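Side-chain contacts in amide synthase (Vibrio cholerae, PDB 1L5A), which acts as a nonribosomal peptide synthetase condensation enzyme, probably forming an amide bond during the biosynthesis of the siderophore vibriobactin: residues Q413-A416 with R417-E421; G309-I313 with E314-Q318. All coordinates share one frame; numbering follows the deposited sequence.

Contact 1 (Q413-A416 with R417-E421); sequences QDVA and RLLAE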
ATOM      1  N   GLN A 413      18.160 -32.547  21.938  1.00 82.96           N
ATOM      2  CA  GLN A 413      17.443 -31.289  21.799  1.00 80.70           C
ATOM      3  C   GLN A 413      18.185 -30.196  21.020  1.00 80.34           C
ATOM      4  O   GLN A 413      18.287 -29.049  21.473  1.00 78.23           O
ATOM      5  CB  GLN A 413      17.067 -30.807  23.200  1.00 79.84           C
ATOM      6  CG  GLN A 413      17.008 -31.972  24.179  1.00 82.33           C
ATOM      7  CD  GLN A 413      16.409 -31.610  25.509  1.00 86.75           C
ATOM      8  OE1 GLN A 413      16.823 -30.645  26.146  1.00 92.69           O
ATOM      9  NE2 GLN A 413      15.428 -32.391  25.946  1.00 86.28           N
ATOM     10  N   ASP A 414      18.691 -30.561  19.844  1.00 77.98           N
ATOM     11  CA  ASP A 414      19.404 -29.622  18.985  1.00 73.85           C
ATOM     12  C   ASP A 414      18.481 -29.156  17.863  1.00 70.05           C
ATOM     13  O   ASP A 414      18.407 -29.782  16.806  1.00 65.57           O
ATOM     14  CB  ASP A 414      20.640 -30.285  18.371  1.00 77.80           C
ATOM     15  CG  ASP A 414      21.493 -29.305  17.577  1.00 79.78           C
ATOM     16  OD1 ASP A 414      22.395 -28.673  18.172  1.00 79.98           O
ATOM     17  OD2 ASP A 414      21.250 -29.152  16.359  1.00 78.57           O
ATOM     18  N   VAL A 415      17.787 -28.048  18.100  1.00 68.51           N
ATOM     19  CA  VAL A 415      16.858 -27.488  17.126  1.00 68.25           C
ATOM     20  C   VAL A 415      17.305 -27.643  15.674  1.00 68.56           C
ATOM     21  O   VAL A 415      16.525 -28.070  14.825  1.00 72.68           O
ATOM     22  CB  VAL A 415      16.607 -25.983  17.395  1.00 68.50           C
ATOM     23  CG1 VAL A 415      15.636 -25.422  16.369  1.00 66.21           C
ATOM     24  CG2 VAL A 415      16.065 -25.787  18.805  1.00 71.43           C
ATOM     25  N   ALA A 416      18.555 -27.299  15.385  1.00 69.59           N
ATOM     26  CA  ALA A 416      19.067 -27.392  14.015  1.00 72.48           C
ATOM     27  C   ALA A 416      19.166 -28.832  13.509  1.00 71.61           C
ATOM     28  O   ALA A 416      18.949 -29.109  12.322  1.00 65.97           O
ATOM     29  CB  ALA A 416      20.431 -26.708  13.918  1.00 71.98           C
ATOM     30  N   ARG A 417      19.494 -29.749  14.410  1.00 72.03           N
ATOM     31  CA  ARG A 417      19.610 -31.144  14.029  1.00 78.02           C
ATOM     32  C   ARG A 417      18.240 -31.730  13.689  1.00 81.38           C
ATOM     33  O   ARG A 417      18.092 -32.434  12.680  1.00 81.12           O
ATOM     34  CB  ARG A 417      20.287 -31.934  15.155  1.00 80.11           C
ATOM     35  CG  ARG A 417      21.775 -31.623  15.298  1.00 83.01           C
ATOM     36  CD  ARG A 417      22.406 -32.270  16.522  1.00 84.34           C
ATOM     37  NE  ARG A 417      22.445 -33.726  16.434  1.00 87.04           N
ATOM     38  CZ  ARG A 417      22.944 -34.514  17.382  1.00 87.13           C
ATOM     39  NH1 ARG A 417      23.450 -33.984  18.490  1.00 86.63           N
ATOM     40  NH2 ARG A 417      22.931 -35.831  17.226  1.00 86.07           N
ATOM     41  N   LEU A 418      17.238 -31.426  14.517  1.00 80.04           N
ATOM     42  CA  LEU A 418      15.881 -31.924  14.290  1.00 76.46           C
ATOM     43  C   LEU A 418      15.300 -31.369  12.987  1.00 77.87           C
ATOM     44  O   LEU A 418      14.635 -32.086  12.237  1.00 77.82           O
ATOM     45  CB  LEU A 418      14.970 -31.552  15.461  1.00 72.35           C
ATOM     46  CG  LEU A 418      13.564 -32.153  15.381  1.00 70.49           C
ATOM     47  CD1 LEU A 418      13.664 -33.673  15.374  1.00 67.99           C
ATOM     48  CD2 LEU A 418      12.724 -31.672  16.556  1.00 67.53           C
ATOM     49  N   LEU A 419      15.550 -30.089  12.718  1.00 76.30           N
ATOM     50  CA  LEU A 419      15.063 -29.470  11.492  1.00 74.74           C
ATOM     51  C   LEU A 419      15.826 -30.073  10.327  1.00 73.96           C
ATOM     52  O   LEU A 419      15.398 -30.006   9.169  1.00 72.84           O
ATOM     53  CB  LEU A 419      15.282 -27.960  11.536  1.00 73.60           C
ATOM     54  CG  LEU A 419      14.297 -27.231  12.450  1.00 76.34           C
ATOM     55  CD1 LEU A 419      14.700 -25.775  12.583  1.00 73.57           C
ATOM     56  CD2 LEU A 419      12.881 -27.366  11.878  1.00 71.88           C
ATOM     57  N   ALA A 420      16.960 -30.678  10.661  1.00 74.48           N
ATOM     58  CA  ALA A 420      17.824 -31.313   9.681  1.00 71.80           C
ATOM     59  C   ALA A 420      17.235 -32.615   9.142  1.00 66.04           C
ATOM     60  O   ALA A 420      17.334 -32.890   7.950  1.00 61.43           O
ATOM     61  CB  ALA A 420      19.188 -31.572  10.300  1.00 75.87           C
ATOM     62  N   GLU A 421      16.622 -33.410  10.015  1.00 66.42           N
ATOM     63  CA  GLU A 421      16.036 -34.681   9.584  1.00 72.07           C
ATOM     64  C   GLU A 421      14.977 -34.451   8.515  1.00 70.83           C
ATOM     65  O   GLU A 421      14.453 -33.346   8.381  1.00 72.54           O
ATOM     66  CB  GLU A 421      15.401 -35.430  10.767  1.00 74.78           C
ATOM     67  CG  GLU A 421      16.333 -35.661  11.959  1.00 84.05           C
ATOM     68  CD  GLU A 421      15.868 -36.793  12.878  1.00 90.65           C
ATOM     69  OE1 GLU A 421      14.658 -36.861  13.191  1.00 93.68           O
ATOM     70  OE2 GLU A 421      16.720 -37.612  13.296  1.00 89.68           O
TER

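Contact 2 (G309-I313 with E314-Q318); sequences GRYRI and EQIEQ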
ATOM      1  N   GLY A 309      -6.031 -13.140   1.168  1.00 28.13           N
ATOM      2  CA  GLY A 309      -7.129 -13.506   2.046  1.00 27.29           C
ATOM      3  C   GLY A 309      -8.406 -12.684   2.162  1.00 31.80           C
ATOM      4  O   GLY A 309      -9.406 -13.178   2.682  1.00 34.51           O
ATOM      5  N   ARG A 310      -8.397 -11.450   1.685  1.00 31.66           N
ATOM      6  CA  ARG A 310      -9.565 -10.593   1.789  1.00 28.56           C
ATOM      7  C   ARG A 310     -10.571 -10.927   0.702  1.00 36.73           C
ATOM      8  O   ARG A 310     -11.715 -10.428   0.720  1.00 35.84           O
ATOM      9  CB  ARG A 310      -9.130  -9.121   1.695  1.00 30.85           C
ATOM     10  CG  ARG A 310     -10.228  -8.117   1.917  1.00 29.71           C
ATOM     11  CD  ARG A 310      -9.679  -6.743   2.239  1.00 29.37           C
ATOM     12  NE  ARG A 310     -10.733  -5.863   2.746  1.00 27.76           N
ATOM     13  CZ  ARG A 310     -10.512  -4.789   3.498  1.00 27.97           C
ATOM     14  NH1 ARG A 310      -9.272  -4.451   3.840  1.00 27.91           N
ATOM     15  NH2 ARG A 310     -11.526  -4.051   3.914  1.00 26.89           N
ATOM     16  N   TYR A 311     -10.151 -11.765  -0.251  1.00 36.10           N
ATOM     17  CA  TYR A 311     -11.050 -12.178  -1.343  1.00 30.60           C
ATOM     18  C   TYR A 311     -11.946 -13.264  -0.727  1.00 27.26           C
ATOM     19  O   TYR A 311     -11.478 -14.287  -0.230  1.00 25.50           O
ATOM     20  CB  TYR A 311     -10.234 -12.724  -2.535  1.00 33.30           C
ATOM     21  CG  TYR A 311     -10.968 -12.730  -3.870  1.00 27.06           C
ATOM     22  CD1 TYR A 311     -11.197 -11.547  -4.576  1.00 23.82           C
ATOM     23  CD2 TYR A 311     -11.450 -13.923  -4.413  1.00 28.41           C
ATOM     24  CE1 TYR A 311     -11.889 -11.553  -5.789  1.00 26.16           C
ATOM     25  CE2 TYR A 311     -12.139 -13.945  -5.613  1.00 31.36           C
ATOM     26  CZ  TYR A 311     -12.361 -12.763  -6.302  1.00 39.31           C
ATOM     27  OH  TYR A 311     -13.073 -12.809  -7.485  1.00 44.31           O
ATOM     28  N   ARG A 312     -13.241 -13.009  -0.715  1.00 31.84           N
ATOM     29  CA  ARG A 312     -14.199 -13.940  -0.130  1.00 33.41           C
ATOM     30  C   ARG A 312     -14.273 -15.325  -0.785  1.00 33.92           C
ATOM     31  O   ARG A 312     -14.374 -15.460  -2.013  1.00 27.26           O
ATOM     32  CB  ARG A 312     -15.583 -13.288  -0.130  1.00 34.99           C
ATOM     33  CG  ARG A 312     -15.746 -12.190   0.919  1.00 23.81           C
ATOM     34  CD  ARG A 312     -16.411 -12.791   2.121  1.00 33.85           C
ATOM     35  NE  ARG A 312     -15.582 -12.808   3.315  1.00 32.70           N
ATOM     36  CZ  ARG A 312     -15.611 -13.790   4.209  1.00 35.95           C
ATOM     37  NH1 ARG A 312     -16.417 -14.826   4.035  1.00 24.07           N
ATOM     38  NH2 ARG A 312     -14.839 -13.731   5.278  1.00 35.28           N
ATOM     39  N   ILE A 313     -14.232 -16.353   0.055  1.00 33.77           N
ATOM     40  CA  ILE A 313     -14.312 -17.720  -0.425  1.00 32.54           C
ATOM     41  C   ILE A 313     -15.645 -17.921  -1.150  1.00 32.46           C
ATOM     42  O   ILE A 313     -15.735 -18.702  -2.093  1.00 35.61           O
ATOM     43  CB  ILE A 313     -14.187 -18.732   0.746  1.00 36.34           C
ATOM     44  CG1 ILE A 313     -14.115 -20.161   0.200  1.00 30.10           C
ATOM     45  CG2 ILE A 313     -15.373 -18.587   1.703  1.00 34.91           C
ATOM     46  CD1 ILE A 313     -12.785 -20.524  -0.424  1.00 28.62           C
ATOM     47  N   GLU A 314     -16.683 -17.212  -0.717  1.00 27.94           N
ATOM     48  CA  GLU A 314     -17.981 -17.337  -1.368  1.00 28.21           C
ATOM     49  C   GLU A 314     -17.811 -16.886  -2.795  1.00 33.31           C
ATOM     50  O   GLU A 314     -18.407 -17.454  -3.716  1.00 38.78           O
ATOM     51  CB  GLU A 314     -19.046 -16.460  -0.689  1.00 26.23           C
ATOM     52  CG  GLU A 314     -19.419 -16.867   0.739  1.00 26.41           C
ATOM     53  CD  GLU A 314     -18.414 -16.397   1.781  1.00 33.83           C
ATOM     54  OE1 GLU A 314     -17.532 -15.584   1.424  1.00 37.38           O
ATOM     55  OE2 GLU A 314     -18.521 -16.821   2.960  1.00 33.50           O
ATOM     56  N   GLN A 315     -16.987 -15.851  -2.968  1.00 39.54           N
ATOM     57  CA  GLN A 315     -16.710 -15.285  -4.288  1.00 34.09           C
ATOM     58  C   GLN A 315     -15.930 -16.321  -5.087  1.00 30.95           C
ATOM     59  O   GLN A 315     -16.223 -16.558  -6.254  1.00 29.24           O
ATOM     60  CB  GLN A 315     -15.894 -13.989  -4.167  1.00 28.15           C
ATOM     61  CG  GLN A 315     -15.637 -13.308  -5.511  1.00 21.43           C
ATOM     62  CD  GLN A 315     -16.935 -12.936  -6.171  1.00 36.88           C
ATOM     63  OE1 GLN A 315     -17.743 -12.200  -5.598  1.00 40.75           O
ATOM     64  NE2 GLN A 315     -17.161 -13.450  -7.373  1.00 34.30           N
ATOM     65  N   ILE A 316     -14.931 -16.930  -4.450  1.00 25.11           N
ATOM     66  CA  ILE A 316     -14.151 -17.967  -5.104  1.00 29.80           C
ATOM     67  C   ILE A 316     -15.138 -19.051  -5.573  1.00 32.20           C
ATOM     68  O   ILE A 316     -15.090 -19.466  -6.724  1.00 35.02           O
ATOM     69  CB  ILE A 316     -13.106 -18.606  -4.151  1.00 28.34           C
ATOM     70  CG1 ILE A 316     -12.060 -17.571  -3.736  1.00 24.26           C
ATOM     71  CG2 ILE A 316     -12.421 -19.765  -4.843  1.00 30.38           C
ATOM     72  CD1 ILE A 316     -10.912 -18.149  -2.913  1.00 20.68           C
ATOM     73  N   GLU A 317     -16.046 -19.481  -4.701  1.00 28.62           N
ATOM     74  CA  GLU A 317     -17.012 -20.505  -5.098  1.00 39.81           C
ATOM     75  C   GLU A 317     -17.653 -20.108  -6.428  1.00 44.40           C
ATOM     76  O   GLU A 317     -17.718 -20.925  -7.359  1.00 45.01           O
ATOM     77  CB  GLU A 317     -18.111 -20.708  -4.036  1.00 29.65           C
ATOM     78  CG  GLU A 317     -17.628 -21.244  -2.680  1.00 31.18           C
ATOM     79  CD  GLU A 317     -18.757 -21.358  -1.646  1.00 38.09           C
ATOM     80  OE1 GLU A 317     -19.705 -20.536  -1.686  1.00 36.44           O
ATOM     81  OE2 GLU A 317     -18.692 -22.269  -0.787  1.00 47.15           O
ATOM     82  N   GLN A 318     -18.124 -18.864  -6.523  1.00 43.64           N
ATOM     83  CA  GLN A 318     -18.749 -18.395  -7.763  1.00 47.73           C
ATOM     84  C   GLN A 318     -17.761 -18.447  -8.928  1.00 45.56           C
ATOM     85  O   GLN A 318     -18.105 -18.877 -10.028  1.00 44.88           O
ATOM     86  CB  GLN A 318     -19.252 -16.955  -7.630  1.00 46.59           C
ATOM     87  CG  GLN A 318     -20.550 -16.769  -6.865  1.00 60.23           C
ATOM     88  CD  GLN A 318     -21.056 -15.331  -6.957  1.00 70.23           C
ATOM     89  OE1 GLN A 318     -21.318 -14.835  -8.062  1.00 67.31           O
ATOM     90  NE2 GLN A 318     -21.185 -14.649  -5.801  1.00 60.40           N
TER

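Contact 1 (Q413-A416 with R417-E421)
Asp414 and Arg417 meet where the chain enters helix 415-420. Asp414 sits at the N-cap, and its backbone O takes a hydrogen bond from Leu418 N at 3.1 Å, with a weak one from Arg417 N. Its CG stands anti to the backbone N (chi1 -174°), which swings the carboxylate over the start of the helix, where OD2 accepts a capping bond from Arg417 N. OD2 is modelled too close to the Arg417 side chain, however, so the details of this bond are doubtful. The two side chains cross at about a right angle: Arg417 CD passes Asp414 CB, and the chain then carries the guanidinium away from the carboxylate. Arg417 NE lies 4.7 Å from Asp414 OD2, so any attraction acts without contact of the charged atoms.

One residue further on, Leu419 N bonds to Val415 O at 3.1 Å. The Leu419 side chain can be followed outward from there. CB lies 3.5 Å from Val415 O, and CG, placed anti to its own carbonyl carbon (chi1 -75°), stays close to that oxygen. CD1 then reaches Val415 CG1 at 3.9 Å, the two side chains lying side by side and pointing the same way. This is the i to i+4 pairing of a helix face.

The face formed by Val415 and Leu419 leans on helix 217-229 through Lys225, Leu226 and Ala229, while Leu419 also touches Leu291 and Leu295 of helix 291-307. The buried Leu418 packs against Leu404, Arg407 and Phe408 of helix 387-409. Together these residues rest the short last helix on three longer ones.

Contact 2 (G309-I313 with E314-Q318)
Arg312 O, at the N-cap of helix 313-319, accepts from Ile316 N at 2.9 Å and weakly from Gln315 N as the backbone turns from extended loop into the first turn; Glu317 N bonds to Ile313 O at 2.7 Å.

Arg312 and Glu314 lie side by side, their flat groups nearly coplanar, 24° apart. Arg312 NH1 meets the syn lone pair of Glu314 OE1 at 2.9 Å in a salt bridge, and the bend of the Glu314 chain at chi2 (80°) folds the carboxylate back to it. Arg312 NH2 instead binds Val276 O.

Gln315 CG comes up obliquely to the phenol end of the Tyr311 ring, 3.4 Å from Tyr311 CZ, with the ring and amide planes 61° apart, while Ile316 CG1 meets the ring edge at Tyr311 CD2, 3.8 Å away. Both the Tyr311 hydroxyl and Gln315 NE2 bond to the carboxylate of Asp319. Ile313 and Ile316 touch through their CD1 methyls at 3.9 Å.

The turn is fixed to strand 277-282 by Asn277, which receives Ile313 N on OD1 and gives ND2 to Tyr311 O. Tyr311 and Ile316 pack on helix 175-189, and Ile313 on Pro280.

Both contacts join residues at the start of a short helix, and in both the carbonyl O of the N-cap residue accepts the N-H of the residue four further on. Contact 1 lies on the surface, its centre about 32 Å from the centre of the chain; contact 2 is partly buried, its centre about 18 Å from that point. The two do not touch. Helix 291-307 relates to both: it supports residues of contact 1, and the loop that follows it carries 309-313. At 413-421 the side-chain cap, doubtful in detail, would come from Asp414 itself, and the apolar side-chain contact is aliphatic; at 309-318 a salt bridge, an aromatic ring and a strand asparagine share the work.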